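Local coordinates for laminin subunit ALPHA-1 (Mus musculus, PDB 2JD4), which is a chain of the basement-membrane protein laminin-111, whose LG4-5 domain pair binds metal ions and probably attaches the protein to cell surfaces, at residues Q68-A72 with M84-G88; Y71-Q77 with N157-I161; Y112-A117 with V129-A135. The protein carries 4 engineered substitutions. All blocks are in the same frame, centred on the assembly; numbering follows the deposited sequence.

Contact 1 of 3, residues Q68-A72 with M84-G88. With MG (magnesium ion), chain C.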
# COMPACT_ATOMS: atom_id res chain seq x y z
N GLN A 68 -25.38 -3.97 -13.37
CA GLN A 68 -25.02 -3.90 -11.96
C GLN A 68 -26.16 -4.01 -10.96
O GLN A 68 -25.99 -3.68 -9.79
CB GLN A 68 -24.23 -2.61 -11.69
CG GLN A 68 -22.85 -2.60 -12.34
CD GLN A 68 -21.94 -1.53 -11.77
OE1 GLN A 68 -21.80 -1.43 -10.55
NE2 GLN A 68 -21.32 -0.74 -12.63
N MET A 69 -27.32 -4.48 -11.41
CA MET A 69 -28.48 -4.64 -10.53
C MET A 69 -28.31 -5.88 -9.66
O MET A 69 -28.95 -6.01 -8.62
CB MET A 69 -29.76 -4.73 -11.36
CG MET A 69 -30.75 -3.61 -11.09
SD MET A 69 -29.99 -1.97 -11.06
CE MET A 69 -29.88 -1.59 -12.82
N ASP A 70 -27.44 -6.79 -10.10
CA ASP A 70 -27.12 -8.01 -9.37
C ASP A 70 -25.61 -7.97 -9.14
O ASP A 70 -24.87 -7.54 -10.02
CB ASP A 70 -27.44 -9.26 -10.21
CG ASP A 70 -28.93 -9.56 -10.28
OD1 ASP A 70 -29.70 -8.65 -10.65
OD2 ASP A 70 -29.31 -10.71 -9.97
N TYR A 71 -25.15 -8.41 -7.97
CA TYR A 71 -23.72 -8.42 -7.69
C TYR A 71 -23.37 -9.24 -6.46
O TYR A 71 -24.24 -9.63 -5.69
CB TYR A 71 -23.18 -6.99 -7.52
CG TYR A 71 -23.73 -6.27 -6.30
CD1 TYR A 71 -23.31 -6.61 -5.01
CD2 TYR A 71 -24.69 -5.26 -6.43
CE1 TYR A 71 -23.84 -5.98 -3.89
CE2 TYR A 71 -25.23 -4.63 -5.31
CZ TYR A 71 -24.80 -5.00 -4.04
OH TYR A 71 -25.35 -4.40 -2.93
N ALA A 72 -22.08 -9.51 -6.30
CA ALA A 72 -21.56 -10.24 -5.15
C ALA A 72 -20.12 -9.77 -4.97
O ALA A 72 -19.38 -9.66 -5.95
CB ALA A 72 -21.60 -11.74 -5.40
N MET A 84 -21.06 -9.53 0.75
CA MET A 84 -22.42 -9.08 0.44
C MET A 84 -22.79 -9.27 -1.02
O MET A 84 -21.94 -9.27 -1.92
CB MET A 84 -22.59 -7.60 0.83
CG MET A 84 -21.94 -6.60 -0.11
SD MET A 84 -22.33 -4.88 0.37
CE MET A 84 -21.21 -4.65 1.74
N PHE A 85 -24.09 -9.44 -1.26
CA PHE A 85 -24.60 -9.63 -2.62
C PHE A 85 -26.04 -9.14 -2.69
O PHE A 85 -26.70 -8.97 -1.67
CB PHE A 85 -24.53 -11.12 -3.00
CG PHE A 85 -25.27 -12.03 -2.05
CD1 PHE A 85 -26.64 -12.25 -2.19
CD2 PHE A 85 -24.60 -12.64 -0.99
CE1 PHE A 85 -27.33 -13.08 -1.29
CE2 PHE A 85 -25.28 -13.46 -0.09
CZ PHE A 85 -26.65 -13.68 -0.24
N ASP A 86 -26.51 -8.90 -3.91
CA ASP A 86 -27.88 -8.44 -4.15
C ASP A 86 -28.40 -9.25 -5.33
O ASP A 86 -27.80 -9.22 -6.41
CB ASP A 86 -27.90 -6.95 -4.51
CG ASP A 86 -29.29 -6.33 -4.41
OD1 ASP A 86 -30.28 -7.00 -4.76
OD2 ASP A 86 -29.38 -5.15 -4.00
N LEU A 87 -29.50 -9.97 -5.13
CA LEU A 87 -30.08 -10.79 -6.18
C LEU A 87 -31.01 -10.01 -7.10
O LEU A 87 -31.64 -10.59 -7.99
CB LEU A 87 -30.83 -11.97 -5.56
CG LEU A 87 -30.09 -12.80 -4.51
CD1 LEU A 87 -30.97 -13.94 -4.04
CD2 LEU A 87 -28.78 -13.35 -5.09
N GLY A 88 -31.12 -8.71 -6.88
CA GLY A 88 -31.98 -7.90 -7.73
C GLY A 88 -33.07 -7.12 -7.01
O GLY A 88 -33.66 -6.20 -7.59
MG MG C . -31.34 -11.72 -9.95
O HOH W 1 -32.04 -9.78 -11.07
O HOH W 2 -33.41 -12.55 -9.73
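Tyr71 and Asp86 face each other as a hydrogen-bonded antiparallel pair where the hairpin of strands 71-77 and 80-86 opens toward a magnesium ion. Tyr71 N gives to Asp86 O at 3.2 Å, and Asp86 N to Tyr71 O at 3.0 Å. With chi1 at 66°, the phenol swings between its own backbone N and carbonyl carbon and packs closely on its neighbour: Asp86 CB sits over the ring face, toward the rim, with the carboxylate plane turned 70° from the ring. The phenol OH goes on to Arg91. On the other face of the sheet Ala72 CB packs against Phe85 CB at 3.8 Å in a buried non-hydrogen-bonded pair.

Past the strand ends the contact loosens. Met69 is exposed and its thioether leads away from residues 84-88; across the contact Gly88 CA meets Met69 O and the Asp70 carboxylate. An Asx turn shapes this end, Gly88 N giving to Asp86 OD1 at 2.9 Å; the same oxygen also takes Gly90 N.

Asp70 OD2 and Leu87 O each bind magnesium at 2.3 Å, and Thr137, Asp139 and two waters complete the site. One water donates to Asp70 OD1 at 2.6 Å, which, with the metal bond at OD2, probably fixes the carboxylate's rotation. Asp70 OD2 and Leu87 O, only 3.1 Å apart, are reconciled by the cation, which probably ties together the two loops leading off the strands.

Contact 2 of 3, residues Y71-Q77 with N157-I161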
# COMPACT_ATOMS: atom_id res chain seq x y z
N TYR A 71 -25.15 -8.41 -7.97
CA TYR A 71 -23.72 -8.42 -7.69
C TYR A 71 -23.37 -9.24 -6.46
O TYR A 71 -24.24 -9.63 -5.69
CB TYR A 71 -23.18 -6.99 -7.52
CG TYR A 71 -23.73 -6.27 -6.30
CD1 TYR A 71 -23.31 -6.61 -5.01
CD2 TYR A 71 -24.69 -5.26 -6.43
CE1 TYR A 71 -23.84 -5.98 -3.89
CE2 TYR A 71 -25.23 -4.63 -5.31
CZ TYR A 71 -24.80 -5.00 -4.04
OH TYR A 71 -25.35 -4.40 -2.93
N ALA A 72 -22.08 -9.51 -6.30
CA ALA A 72 -21.56 -10.24 -5.15
C ALA A 72 -20.12 -9.77 -4.97
O ALA A 72 -19.38 -9.66 -5.95
CB ALA A 72 -21.60 -11.74 -5.40
N THR A 73 -19.72 -9.48 -3.74
CA THR A 73 -18.37 -9.01 -3.48
C THR A 73 -17.85 -9.38 -2.09
O THR A 73 -18.63 -9.64 -1.16
CB THR A 73 -18.29 -7.47 -3.65
OG1 THR A 73 -16.95 -7.01 -3.43
CG2 THR A 73 -19.22 -6.77 -2.66
N LEU A 74 -16.53 -9.44 -1.96
CA LEU A 74 -15.85 -9.73 -0.70
C LEU A 74 -14.84 -8.60 -0.55
O LEU A 74 -13.96 -8.42 -1.41
CB LEU A 74 -15.13 -11.08 -0.75
CG LEU A 74 -14.27 -11.40 0.49
CD1 LEU A 74 -15.17 -11.61 1.70
CD2 LEU A 74 -13.42 -12.64 0.25
N GLN A 75 -14.97 -7.83 0.53
CA GLN A 75 -14.08 -6.70 0.79
C GLN A 75 -13.52 -6.75 2.20
O GLN A 75 -14.13 -7.33 3.10
CB GLN A 75 -14.85 -5.38 0.61
CG GLN A 75 -15.41 -5.15 -0.78
CD GLN A 75 -16.56 -4.15 -0.79
OE1 GLN A 75 -17.58 -4.37 -0.12
NE2 GLN A 75 -16.42 -3.07 -1.54
N LEU A 76 -12.34 -6.16 2.38
CA LEU A 76 -11.71 -6.11 3.69
C LEU A 76 -11.89 -4.67 4.16
O LEU A 76 -11.73 -3.73 3.38
CB LEU A 76 -10.22 -6.42 3.60
CG LEU A 76 -9.50 -6.52 4.95
CD1 LEU A 76 -9.91 -7.83 5.64
CD2 LEU A 76 -7.99 -6.47 4.75
N GLN A 77 -12.22 -4.50 5.44
CA GLN A 77 -12.42 -3.17 6.01
C GLN A 77 -12.02 -3.19 7.48
O GLN A 77 -12.49 -4.02 8.25
CB GLN A 77 -13.87 -2.73 5.87
CG GLN A 77 -14.16 -1.36 6.48
CD GLN A 77 -15.61 -0.95 6.34
OE1 GLN A 77 -16.05 -0.52 5.28
NE2 GLN A 77 -16.36 -1.09 7.43
N ASN A 157 -22.94 0.80 -5.76
CA ASN A 157 -23.54 0.17 -4.58
C ASN A 157 -22.75 -0.88 -3.79
O ASN A 157 -23.34 -1.84 -3.28
CB ASN A 157 -24.93 -0.37 -4.94
CG ASN A 157 -25.88 0.72 -5.41
OD1 ASN A 157 -26.00 1.77 -4.77
ND2 ASN A 157 -26.55 0.48 -6.52
N ILE A 158 -21.44 -0.71 -3.69
CA ILE A 158 -20.63 -1.62 -2.89
C ILE A 158 -19.73 -0.78 -1.98
O ILE A 158 -18.74 -1.27 -1.43
CB ILE A 158 -19.78 -2.62 -3.74
CG1 ILE A 158 -18.65 -1.89 -4.48
CG2 ILE A 158 -20.68 -3.34 -4.74
CD1 ILE A 158 -17.76 -2.84 -5.28
N GLY A 159 -20.11 0.49 -1.81
CA GLY A 159 -19.36 1.39 -0.95
C GLY A 159 -18.12 2.03 -1.56
O GLY A 159 -17.95 2.05 -2.78
N THR A 160 -17.25 2.54 -0.69
CA THR A 160 -16.04 3.21 -1.14
C THR A 160 -14.83 2.28 -1.23
O THR A 160 -13.79 2.68 -1.77
CB THR A 160 -15.65 4.36 -0.19
OG1 THR A 160 -15.43 3.84 1.12
CG2 THR A 160 -16.75 5.41 -0.14
N ILE A 161 -14.94 1.07 -0.70
CA ILE A 161 -13.81 0.13 -0.74
C ILE A 161 -13.75 -0.58 -2.10
O ILE A 161 -14.05 -1.77 -2.22
CB ILE A 161 -13.91 -0.94 0.38
CG1 ILE A 161 -14.05 -0.25 1.75
CG2 ILE A 161 -12.63 -1.80 0.40
CD1 ILE A 161 -12.91 0.68 2.10
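This is a loop laid over a strand: residues 157-161, without regular structure, run along strand 71-77 at 33° to it and cover the side of that strand to which Tyr71, Thr73 and Gln75 point. Ala72, between Tyr71 and Thr73, points away.

Gln75 does most of the gripping. Its CG stands anti to the carbonyl carbon (chi1 -61°) and the chain runs on extended, carrying the amide to the loop backbone, where NE2 serves two carbonyls. The bond to Ile158 O, 2.9 Å, is nearly straight at 170° and lies in the amide plane; the one to Ile161 O, 2.8 Å, is more bent, and NE2 comes in from above that carbonyl's plane. The two acceptors are three residues apart, so a single NH2 group spans the bend through Gly159 and Thr160. Without the amide, as with an alanine here, both carbonyls would probably lose this donor and the bend would be less firmly held to the strand.

In the laminin G domain, a beta sandwich of the concanavalin clan, strand 71-77 is an inner strand of one sheet; the loop comes from the connection between strands 143-146 and 167-174. Toward the metal-site end, Ile158 CG2 lies over a face of the Tyr71 ring, 4.3 Å from its centroid. The same methyl reaches Thr73 CG2 at 4.3 Å, while Thr73 OG1 bonds to Tyr61 O. At the far end Ile161 CG2 rests 3.7 Å from Leu76 O, and the partly exposed Gln77 crosses Ile161 at about a right angle.

Contact 3 of 3, residues Y112-A117 with V129-A135. Engineered in segment 129-135: Lys134 (natural residue Asn).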
# COMPACT_ATOMS: atom_id res chain seq x y z
N TYR A 112 -23.14 -18.47 -0.58
CA TYR A 112 -24.52 -18.09 -0.79
C TYR A 112 -25.13 -19.38 -1.33
O TYR A 112 -24.71 -19.87 -2.38
CB TYR A 112 -24.65 -16.99 -1.84
CG TYR A 112 -25.93 -17.07 -2.66
CD1 TYR A 112 -27.18 -17.13 -2.04
CD2 TYR A 112 -25.88 -17.11 -4.05
CE1 TYR A 112 -28.36 -17.23 -2.80
CE2 TYR A 112 -27.05 -17.20 -4.82
CZ TYR A 112 -28.28 -17.26 -4.19
OH TYR A 112 -29.43 -17.37 -4.95
N ILE A 113 -26.08 -19.95 -0.62
CA ILE A 113 -26.71 -21.17 -1.10
C ILE A 113 -28.16 -21.25 -0.65
O ILE A 113 -28.47 -21.17 0.54
CB ILE A 113 -25.92 -22.42 -0.63
CG1 ILE A 113 -26.50 -23.68 -1.29
CG2 ILE A 113 -25.94 -22.53 0.88
CD1 ILE A 113 -25.67 -24.92 -1.08
N LYS A 114 -29.05 -21.35 -1.64
CA LYS A 114 -30.49 -21.42 -1.40
C LYS A 114 -31.03 -20.10 -0.85
O LYS A 114 -31.13 -19.10 -1.57
CB LYS A 114 -30.82 -22.57 -0.44
CG LYS A 114 -30.45 -23.96 -0.94
CD LYS A 114 -31.22 -24.39 -2.18
CE LYS A 114 -30.67 -23.73 -3.45
NZ LYS A 114 -31.34 -24.23 -4.70
N ARG A 115 -31.38 -20.09 0.43
CA ARG A 115 -31.92 -18.90 1.07
C ARG A 115 -31.05 -18.46 2.25
O ARG A 115 -31.47 -17.66 3.08
CB ARG A 115 -33.34 -19.16 1.56
CG ARG A 115 -34.39 -19.24 0.46
CD ARG A 115 -34.86 -17.85 0.06
NE ARG A 115 -34.22 -17.35 -1.16
CZ ARG A 115 -34.40 -16.13 -1.65
NH1 ARG A 115 -35.19 -15.27 -1.01
NH2 ARG A 115 -33.80 -15.76 -2.78
N LYS A 116 -29.83 -18.98 2.31
CA LYS A 116 -28.90 -18.64 3.39
C LYS A 116 -27.55 -18.17 2.84
O LYS A 116 -27.26 -18.34 1.66
CB LYS A 116 -28.69 -19.86 4.30
CG LYS A 116 -29.87 -20.22 5.20
CD LYS A 116 -31.11 -20.66 4.41
CE LYS A 116 -30.87 -21.96 3.65
NZ LYS A 116 -32.03 -22.35 2.80
N ALA A 117 -26.75 -17.57 3.71
CA ALA A 117 -25.42 -17.09 3.34
C ALA A 117 -24.55 -17.08 4.59
O ALA A 117 -25.03 -16.79 5.68
CB ALA A 117 -25.52 -15.68 2.76
N VAL A 129 -27.09 -16.13 7.66
CA VAL A 129 -27.97 -14.99 7.52
C VAL A 129 -29.00 -15.36 6.46
O VAL A 129 -28.69 -16.10 5.52
CB VAL A 129 -27.20 -13.73 7.07
CG1 VAL A 129 -28.16 -12.59 6.80
CG2 VAL A 129 -26.20 -13.32 8.14
N THR A 130 -30.22 -14.85 6.61
CA THR A 130 -31.29 -15.15 5.67
C THR A 130 -31.25 -14.22 4.46
O THR A 130 -31.17 -13.00 4.60
CB THR A 130 -32.68 -15.03 6.35
OG1 THR A 130 -32.81 -16.08 7.31
CG2 THR A 130 -33.80 -15.14 5.33
N VAL A 131 -31.30 -14.81 3.27
CA VAL A 131 -31.27 -14.03 2.04
C VAL A 131 -32.42 -13.02 2.05
O VAL A 131 -33.57 -13.36 2.33
CB VAL A 131 -31.38 -14.94 0.80
CG1 VAL A 131 -31.56 -14.12 -0.46
CG2 VAL A 131 -30.12 -15.79 0.69
N VAL A 132 -32.07 -11.77 1.75
CA VAL A 132 -33.03 -10.67 1.73
C VAL A 132 -33.62 -10.43 0.34
O VAL A 132 -32.93 -10.56 -0.67
CB VAL A 132 -32.34 -9.36 2.20
CG1 VAL A 132 -33.29 -8.18 2.04
CG2 VAL A 132 -31.90 -9.49 3.65
N GLY A 133 -34.90 -10.09 0.30
CA GLY A 133 -35.54 -9.83 -0.97
C GLY A 133 -36.33 -11.00 -1.53
O GLY A 133 -36.22 -12.13 -1.05
N LYS A 134 -37.12 -10.70 -2.55
CA LYS A 134 -37.97 -11.69 -3.20
C LYS A 134 -37.25 -12.39 -4.34
O LYS A 134 -37.52 -13.56 -4.62
CB LYS A 134 -39.23 -11.00 -3.74
CG LYS A 134 -40.12 -10.36 -2.68
CD LYS A 134 -39.39 -9.32 -1.84
CE LYS A 134 -38.82 -8.19 -2.69
NZ LYS A 134 -38.03 -7.24 -1.87
N ALA A 135 -36.34 -11.67 -5.00
CA ALA A 135 -35.57 -12.24 -6.11
C ALA A 135 -34.98 -13.57 -5.67
O ALA A 135 -34.70 -13.78 -4.49
CB ALA A 135 -34.46 -11.27 -6.52
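The Arg115 guanidinium has Val131 CG1 over one face, 3.5 Å above the plane and offset toward the rim, and two backbone carbonyls along its edge. Ala135 O takes NH2 of Arg115 at 2.8 Å, the donor arriving on a lone pair in the carbonyl plane though the oxygen is tilted somewhat from the guanidinium plane. Gly133 O lies in that plane, but its bond from Arg115 NH1 is weak at 3.3 Å. The arginine reaches both because its chain bends twice, at chi2 (-83°) and chi3 (100°), which lays the head across Val131 at about a right angle. The other flat group, the Tyr112 ring, meets Val131 CG2 obliquely, 4.2 Å from CE1; its OH bonds to Arg42 O.

Val131 is thus wedged between ring, guanidinium and backbone. Its CG2 stands 3.2 Å from Arg115 C, a tight fit, and its N gives a straight bond (179°) to Arg115 O, although the donor sits well above that carbonyl's plane. Beyond it the hairpin of strands 116-121 and 124-130 takes over: Val129 N gives to Ala117 O at 2.9 Å, the return bond from Ala117 N being weak, and Lys116 and Thr130 form a non-hydrogen-bonded pair. A type II' turn from Ile113 to Lys116 puts Arg115 at the end of the sheet, where it can grip the departing loop, which carries the engineered Lys134 and leads to Thr137 and Asp139, ligands of the magnesium ion.

Strands 106-113, 116-121 and 124-130 are consecutive in one sheet of the sandwich, with no helix nearby. Strand 91-95 of the other sheet packs against them, Thr92 on Val129 and Val131, Val94 on Ala117, while Leu87 touches Tyr112, Arg115, Val131 and Ala135.

All three contacts lie in one laminin G domain. Contacts 1 and 2 share strand 71-77 and the residues Tyr71 and Ala72, and are largely buried; contact 3, at the end of the opposing sheet, is partly exposed. Their polar chemistry differs accordingly: contact 1 joins regular strand bonds to metal coordination, contact 2 relies on a side-chain amide gripping loop carbonyls, and contact 3 adds to its hairpin bonds a guanidinium that meets the carbonyls of another loop, residues 131-135. Leu87 links contacts 1 and 3, its CD1 packing 3.6 Å from Val131 CG1, and Phe85 CE2 touches Ala117 CB across the sandwich. Contacts 2 and 3 do not touch, their nearest atoms lying about 7 Å apart.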